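Local coordinates for protein AAR187Cp (Eremothecium gossypii, PDB 3ZIL) that probably regulates sister-chromatid cohesion by acting on the cohesin complex, this chain being the helical Wap1-domain part of the longer Wpl1 protein, at residues 37-41 with 125-131; 47-52 with 137-142. All blocks are in the same frame, centred on the assembly; numbering follows the deposited sequence.

Interaction 1. Residues 37-41 with 125-131; sequences EHRRN and IAGSRLV
Glu37 brings its OE2 to 4.2 Å from Gly127 CA, and a water that donates to Glu37 OE2 at 2.9 Å accepts from Ser128 N and from Asn41 ND2, so one solvent molecule joins the loop backbone to two side chains of helix 36-52. An extended chain, with CG anti to the backbone N (chi1 -171°), carries the carboxylate out that far. One turn on, Arg40 presents one face of its guanidinium to Ile125 and its edge to Ala126. Ile125 CD1 sits over the centre of that face, 3.6 Å from Arg40 CZ, while Ala126 O lies 2.7 Å from Arg40 NH2; that hydrogen bond is weak because it is bent to 117°. The bend at chi3 (75°) turns the flat group to meet both. With an alanine here, Ala126 O would probably lose this donor and Ile125 CD1 the flat surface it lies on. Asn41 crosses Val131 at about a right angle, the amide ND2 standing 3.3 Å from Val131 CG2, though the exact placing of this amide against the Arg40 guanidinium is doubtful. Gly127, in the loop before the helix, holds a backbone shape in which a CB would jam against the preceding carbonyl O and collide with Val131 CG1. Val131 N in turn donates to Ser128 OG at 3.1 Å. Behind the pair, helix 81-93 touches Arg40 and Ile125 through Val82. The arrangement is a helix N-cap at Ser128, opening helix 129-141, with the loop before it laid against helix 36-52 in the all-helical Wap1 domain.

Interaction 2. Residues 47-52 with 137-142; sequences CLDMMN and DLLRKL
Leu138 and Leu48 meet where the two helices come nearest, with Leu48 CD1 3.9 Å from Leu138 CB. Leu138 spreads its two methyls along helix 36-52: CD2 lies 4.0 Å from Cys47 CB, and CD1 packs on Met51 CB. Its CG, anti to the backbone N (chi1 -173°), lets this fork reach residues on successive turns. Met51 takes a folded path, bent at chi2 (72°) and again at chi3, which curls the thioether back over Lys141. Its CE ends 3.3 Å from Lys141 O, so the methyl lies over the Lys141 carbonyl, and it also touches Leu142 CD2. Further out, the aliphatic part of Lys141 runs beside Met51, with Met51 CG close to both Lys141 CB and CD, and the chain then stays extended to bring its ammonium to the rim. There Lys141 NZ makes a salt bridge with Asp137 OD1 at 2.9 Å, on the syn lone pair, one turn back in its own segment. The same nitrogen donates across the contact to Asn52 OD1 at 3.2 Å, lying in the carbonyl plane on a lone pair. Two oxygens thus grip the charge, and the bridge probably steadies the lysine for its bond to Asn52. Asp137 has an apolar neighbour too: the Leu48 and Asp137 side chains cross at about a right angle, both Leu48 methyls lying close to the carboxylate oxygens. The axes of the two short helical segments approach to 10.3 Å at 47°, running in broadly the same direction. Helix 81-93 closes the buried side, with Phe89 touching Cys47, Met51 and Leu142, while helix 54-72 packs against Met50.

How the interactions relate
Interactions 1 and 2 join the same two helices, 36-52 and 129-141, with centres 15 Å apart and nearest atoms about 7 Å apart, so they do not touch. Interaction 1 uses the beginning of each helix and the loop leading into the second; interaction 2 uses their far ends. Along the chain the order is 37-41, 47-52, 125-131, 137-142, which makes the segments alternate and fits two helices running in broadly the same direction. Helices 54-72, 81-93 and 108-116 come between them in sequence, and 81-93 touches both contacts. Together they tie chain parts over 80 residues apart near the N-terminal end of the elongated Wap1 domain.

Interaction 1. Residues 37-41 with 125-131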
# COMPACT_ATOMS: atom_id res chain seq x y z
N GLU A 37 -18.36 13.49 -27.62
CA GLU A 37 -18.95 14.58 -26.81
C GLU A 37 -20.42 14.27 -26.42
O GLU A 37 -20.84 14.52 -25.29
CB GLU A 37 -18.88 15.93 -27.56
CG GLU A 37 -19.27 17.15 -26.71
CD GLU A 37 -19.35 18.46 -27.50
OE1 GLU A 37 -19.45 18.42 -28.75
OE2 GLU A 37 -19.37 19.54 -26.87
N HIS A 38 -21.20 13.77 -27.39
CA HIS A 38 -22.60 13.44 -27.18
C HIS A 38 -22.67 12.30 -26.19
O HIS A 38 -23.48 12.30 -25.26
CB HIS A 38 -23.27 13.07 -28.50
CG HIS A 38 -24.77 12.77 -28.37
ND1 HIS A 38 -25.74 13.74 -28.47
CD2 HIS A 38 -25.46 11.56 -28.18
CE1 HIS A 38 -26.97 13.18 -28.35
NE2 HIS A 38 -26.80 11.85 -28.17
N ARG A 39 -21.87 11.27 -26.42
CA ARG A 39 -21.77 10.15 -25.46
C ARG A 39 -21.49 10.69 -24.07
O ARG A 39 -22.25 10.43 -23.08
CB ARG A 39 -20.70 9.15 -25.90
CG ARG A 39 -20.36 8.06 -24.86
CD ARG A 39 -19.41 6.98 -25.46
NE ARG A 39 -18.64 6.17 -24.49
CZ ARG A 39 -19.10 5.22 -23.68
NH1 ARG A 39 -20.43 4.95 -23.56
NH2 ARG A 39 -18.22 4.57 -22.90
N ARG A 40 -20.41 11.46 -23.99
CA ARG A 40 -20.03 12.08 -22.70
C ARG A 40 -21.21 12.84 -22.05
O ARG A 40 -21.36 12.81 -20.82
CB ARG A 40 -18.84 13.01 -22.86
CG ARG A 40 -18.45 13.62 -21.54
CD ARG A 40 -17.28 14.58 -21.66
NE ARG A 40 -17.45 15.93 -22.22
CZ ARG A 40 -18.56 16.61 -22.38
NH1 ARG A 40 -19.71 16.08 -22.00
NH2 ARG A 40 -18.51 17.83 -22.90
N ASN A 41 -21.99 13.54 -22.89
CA ASN A 41 -23.07 14.37 -22.40
C ASN A 41 -24.24 13.55 -21.87
O ASN A 41 -24.82 13.88 -20.81
CB ASN A 41 -23.51 15.39 -23.47
CG ASN A 41 -22.50 16.57 -23.60
OD1 ASN A 41 -21.45 16.58 -22.94
ND2 ASN A 41 -22.79 17.51 -24.43
N ILE A 125 -14.62 21.92 -18.38
CA ILE A 125 -15.21 20.98 -19.35
C ILE A 125 -15.51 21.78 -20.65
O ILE A 125 -16.03 22.89 -20.58
CB ILE A 125 -16.41 20.14 -18.74
CG1 ILE A 125 -17.01 19.18 -19.77
CG2 ILE A 125 -17.54 20.98 -18.16
CD1 ILE A 125 -18.07 18.26 -19.21
N ALA A 126 -15.07 21.27 -21.80
CA ALA A 126 -15.53 21.76 -23.12
C ALA A 126 -17.02 21.48 -23.23
O ALA A 126 -17.44 20.33 -23.14
CB ALA A 126 -14.82 20.97 -24.22
N GLY A 127 -17.87 22.48 -23.38
CA GLY A 127 -19.27 22.16 -23.63
C GLY A 127 -20.19 23.33 -23.59
O GLY A 127 -19.77 24.44 -23.28
N SER A 128 -21.46 23.10 -23.90
CA SER A 128 -22.45 24.16 -23.70
C SER A 128 -22.43 24.73 -22.24
O SER A 128 -21.81 24.16 -21.29
CB SER A 128 -23.83 23.63 -24.03
OG SER A 128 -24.27 22.77 -23.00
N ARG A 129 -23.14 25.82 -22.05
CA ARG A 129 -23.32 26.40 -20.72
C ARG A 129 -23.99 25.43 -19.78
O ARG A 129 -23.58 25.26 -18.61
CB ARG A 129 -24.15 27.70 -20.79
CG ARG A 129 -24.49 28.30 -19.43
CD ARG A 129 -25.91 28.89 -19.39
NE ARG A 129 -26.35 29.41 -18.09
CZ ARG A 129 -27.45 29.02 -17.44
NH1 ARG A 129 -28.24 28.07 -17.94
NH2 ARG A 129 -27.77 29.58 -16.26
N LEU A 130 -25.09 24.84 -20.23
CA LEU A 130 -25.80 23.90 -19.35
C LEU A 130 -24.95 22.64 -18.97
O LEU A 130 -25.10 22.12 -17.83
CB LEU A 130 -27.11 23.49 -19.95
CG LEU A 130 -28.06 22.68 -19.06
CD1 LEU A 130 -28.28 23.33 -17.68
CD2 LEU A 130 -29.39 22.50 -19.78
N VAL A 131 -24.13 22.15 -19.95
CA VAL A 131 -23.21 21.02 -19.77
C VAL A 131 -22.27 21.41 -18.62
O VAL A 131 -22.10 20.64 -17.66
CB VAL A 131 -22.48 20.61 -21.09
CG1 VAL A 131 -21.18 19.82 -20.76
CG2 VAL A 131 -23.36 19.70 -21.98
O HOH W 1 -21.37 20.32 -24.91

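Interaction 2. Residues 47-52 with 137-142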
# COMPACT_ATOMS: atom_id res chain seq x y z
N CYS A 47 -25.44 10.25 -14.78
CA CYS A 47 -24.76 10.25 -13.47
C CYS A 47 -25.53 11.23 -12.60
O CYS A 47 -25.83 10.96 -11.43
CB CYS A 47 -23.29 10.68 -13.60
SG CYS A 47 -22.33 9.39 -14.48
N LEU A 48 -25.87 12.37 -13.19
CA LEU A 48 -26.51 13.44 -12.38
C LEU A 48 -27.95 13.04 -11.91
O LEU A 48 -28.30 13.21 -10.75
CB LEU A 48 -26.42 14.77 -13.09
CG LEU A 48 -26.71 16.03 -12.24
CD1 LEU A 48 -25.79 16.25 -11.03
CD2 LEU A 48 -26.60 17.22 -13.15
N ASP A 49 -28.73 12.40 -12.79
CA ASP A 49 -30.00 11.76 -12.41
C ASP A 49 -29.83 10.71 -11.29
O ASP A 49 -30.61 10.67 -10.30
CB ASP A 49 -30.63 11.13 -13.65
CG ASP A 49 -31.06 12.19 -14.68
OD1 ASP A 49 -31.04 13.38 -14.36
OD2 ASP A 49 -31.41 11.85 -15.81
N MET A 50 -28.83 9.86 -11.43
CA MET A 50 -28.60 8.75 -10.48
C MET A 50 -28.19 9.33 -9.17
O MET A 50 -28.68 8.93 -8.14
CB MET A 50 -27.46 7.84 -10.97
CG MET A 50 -27.85 7.02 -12.18
SD MET A 50 -26.51 6.04 -12.91
CE MET A 50 -26.40 4.91 -11.54
N MET A 51 -27.27 10.29 -9.21
CA MET A 51 -26.87 11.06 -8.02
C MET A 51 -28.10 11.71 -7.37
O MET A 51 -28.19 11.68 -6.17
CB MET A 51 -25.80 12.13 -8.34
CG MET A 51 -25.31 12.85 -7.09
SD MET A 51 -24.25 11.78 -6.02
CE MET A 51 -22.64 12.01 -6.81
N ASN A 52 -29.08 12.20 -8.17
CA ASN A 52 -30.24 12.86 -7.61
C ASN A 52 -31.44 11.93 -7.26
O ASN A 52 -32.40 12.36 -6.60
CB ASN A 52 -30.68 14.01 -8.57
CG ASN A 52 -29.70 15.20 -8.58
OD1 ASN A 52 -28.84 15.34 -7.70
ND2 ASN A 52 -29.77 16.02 -9.64
N ASP A 137 -22.25 20.96 -10.89
CA ASP A 137 -23.23 20.45 -9.94
C ASP A 137 -22.86 18.99 -9.52
O ASP A 137 -22.80 18.63 -8.30
CB ASP A 137 -24.57 20.61 -10.61
CG ASP A 137 -25.72 19.91 -9.89
OD1 ASP A 137 -25.57 19.30 -8.81
OD2 ASP A 137 -26.84 19.99 -10.46
N LEU A 138 -22.59 18.13 -10.51
CA LEU A 138 -22.10 16.78 -10.18
C LEU A 138 -20.84 16.72 -9.32
O LEU A 138 -20.82 15.97 -8.32
CB LEU A 138 -21.94 15.91 -11.44
CG LEU A 138 -21.59 14.44 -11.13
CD1 LEU A 138 -22.77 13.65 -10.51
CD2 LEU A 138 -21.12 13.82 -12.44
N LEU A 139 -19.80 17.47 -9.72
CA LEU A 139 -18.56 17.58 -9.00
C LEU A 139 -18.72 17.93 -7.52
O LEU A 139 -18.08 17.29 -6.68
CB LEU A 139 -17.65 18.64 -9.67
CG LEU A 139 -16.32 18.37 -10.36
CD1 LEU A 139 -16.23 17.09 -11.15
CD2 LEU A 139 -15.91 19.60 -11.21
N ARG A 140 -19.53 18.94 -7.20
CA ARG A 140 -19.94 19.22 -5.80
C ARG A 140 -20.54 18.02 -5.07
O ARG A 140 -20.46 17.95 -3.87
CB ARG A 140 -20.87 20.48 -5.68
CG ARG A 140 -20.16 21.77 -6.13
CD ARG A 140 -20.98 23.04 -5.96
NE ARG A 140 -22.29 23.04 -6.63
CZ ARG A 140 -22.54 23.63 -7.81
NH1 ARG A 140 -21.57 24.26 -8.46
NH2 ARG A 140 -23.76 23.61 -8.36
N LYS A 141 -21.12 17.06 -5.77
CA LYS A 141 -21.66 15.88 -5.09
C LYS A 141 -20.79 14.61 -5.06
O LYS A 141 -21.13 13.69 -4.35
CB LYS A 141 -23.02 15.53 -5.72
CG LYS A 141 -24.17 16.39 -5.21
CD LYS A 141 -25.25 16.57 -6.28
CE LYS A 141 -26.25 17.64 -5.80
NZ LYS A 141 -27.18 17.90 -6.91
N LEU A 142 -19.75 14.52 -5.90
CA LEU A 142 -19.01 13.24 -6.07
C LEU A 142 -18.14 13.02 -4.85
O LEU A 142 -17.67 13.97 -4.24
CB LEU A 142 -18.07 13.36 -7.25
CG LEU A 142 -18.80 13.17 -8.60
CD1 LEU A 142 -17.84 13.60 -9.68
CD2 LEU A 142 -19.27 11.68 -8.77